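Local coordinates for protein ADP-ribosylation factor guanine nucleotide-exchange factor SEC7 (PDB 4OIY) that activates the small GTPase ARF1 at the trans-Golgi network as its guanine nucleotide exchange factor, through the Sec7 domain held in this chain, at residues Lys46-Leu49 with Gly53-Met56. Residues are numbered along the deposited sequence; the frame is centred on the assembly and turned at random.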
# COMPACT_ATOMS: atom_id res chain seq x y z
N LYS A 46 9.89 -9.61 -2.22
CA LYS A 46 11.01 -8.88 -2.80
C LYS A 46 10.91 -8.82 -4.33
O LYS A 46 11.15 -7.77 -4.93
CB LYS A 46 12.33 -9.52 -2.37
CG LYS A 46 12.71 -9.22 -0.93
CD LYS A 46 14.04 -9.86 -0.57
CE LYS A 46 14.46 -9.57 0.86
NZ LYS A 46 14.99 -8.20 1.02
N TRP A 47 10.52 -9.93 -4.95
CA TRP A 47 10.35 -9.97 -6.40
C TRP A 47 9.25 -9.00 -6.87
O TRP A 47 9.42 -8.29 -7.86
CB TRP A 47 10.06 -11.40 -6.88
CG TRP A 47 10.03 -11.52 -8.39
CD1 TRP A 47 11.10 -11.67 -9.23
CD2 TRP A 47 8.87 -11.49 -9.23
NE1 TRP A 47 10.67 -11.74 -10.54
CE2 TRP A 47 9.31 -11.61 -10.56
CE3 TRP A 47 7.50 -11.35 -8.97
CZ2 TRP A 47 8.42 -11.62 -11.64
CZ3 TRP A 47 6.62 -11.37 -10.05
CH2 TRP A 47 7.09 -11.50 -11.36
N LEU A 48 8.14 -8.95 -6.14
CA LEU A 48 7.07 -7.99 -6.47
C LEU A 48 7.59 -6.55 -6.48
O LEU A 48 7.27 -5.78 -7.38
CB LEU A 48 5.90 -8.13 -5.48
CG LEU A 48 5.14 -9.47 -5.52
CD1 LEU A 48 4.06 -9.52 -4.44
CD2 LEU A 48 4.54 -9.74 -6.89
N LEU A 49 8.42 -6.20 -5.49
CA LEU A 49 8.90 -4.83 -5.35
C LEU A 49 10.07 -4.47 -6.27
O LEU A 49 10.24 -3.30 -6.64
CB LEU A 49 9.30 -4.56 -3.90
CG LEU A 49 8.10 -4.40 -2.96
CD1 LEU A 49 8.52 -4.54 -1.50
CD2 LEU A 49 7.40 -3.07 -3.18
N GLY A 53 7.16 -3.60 -14.45
CA GLY A 53 6.23 -4.11 -15.44
C GLY A 53 5.10 -4.96 -14.90
O GLY A 53 4.30 -5.47 -15.68
N LEU A 54 5.04 -5.12 -13.58
CA LEU A 54 3.93 -5.85 -12.98
C LEU A 54 2.71 -4.94 -12.94
O LEU A 54 2.83 -3.74 -12.68
CB LEU A 54 4.26 -6.34 -11.57
CG LEU A 54 5.49 -7.25 -11.44
CD1 LEU A 54 5.61 -7.78 -10.02
CD2 LEU A 54 5.48 -8.40 -12.42
N ASP A 55 1.55 -5.51 -13.24
CA ASP A 55 0.30 -4.77 -13.20
C ASP A 55 -0.06 -4.51 -11.74
O ASP A 55 -0.18 -5.44 -10.96
CB ASP A 55 -0.79 -5.55 -13.92
CG ASP A 55 -2.07 -4.79 -14.01
OD1 ASP A 55 -2.80 -4.78 -13.01
OD2 ASP A 55 -2.35 -4.20 -15.08
N MET A 56 -0.23 -3.24 -11.37
CA MET A 56 -0.46 -2.91 -9.97
C MET A 56 -1.76 -3.47 -9.43
O MET A 56 -1.85 -3.75 -8.24
CB MET A 56 -0.41 -1.40 -9.77
CG MET A 56 0.99 -0.87 -9.96
SD MET A 56 1.21 0.64 -9.05
CE MET A 56 0.23 1.73 -10.06
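In the all-helical Sec7 domain, the loop joining helix 41-50 to helix 56-64 folds back on the helix it leaves, and Leu-54 meets Trp-47 and Leu-48. No hydrogen bond crosses between the two segments; the side-chain contacts are apolar. Both Leu-54 methyls touch the indole; CD1 also reaches Leu-48. CD2 lies 3.7 Å from CH2 of Trp-47, approaching the six-membered ring obliquely. CD1 lies 3.7 Å from the neighbouring ring atom CZ3 of Trp-47, and 3.8 Å from CD2 of Leu-48. The same CD1 rests 3.7 Å from the backbone O of Leu-48. With CG of Trp-47 anti to the backbone N (chi1 -173°) and chi2 at 83°, the benzo end of the indole comes up against Leu-54. The side chains of Leu-48 and Leu-54 meet at about a right angle. Replacing Trp-47 with alanine removes the indole, and is likely to open a gap beside both Leu-54 methyls and weaken their hold on that side. Just beyond, Asp-55 N-caps helix 56-64 through OD1, which accepts from the backbone N of Ala-58. Leu-54 also touches Ile-16 and Phe-19 of helix 11-21 and Val-59 of helix 56-64, while Leu-48 extends the apolar cluster to Phe-77 of helix 68-79.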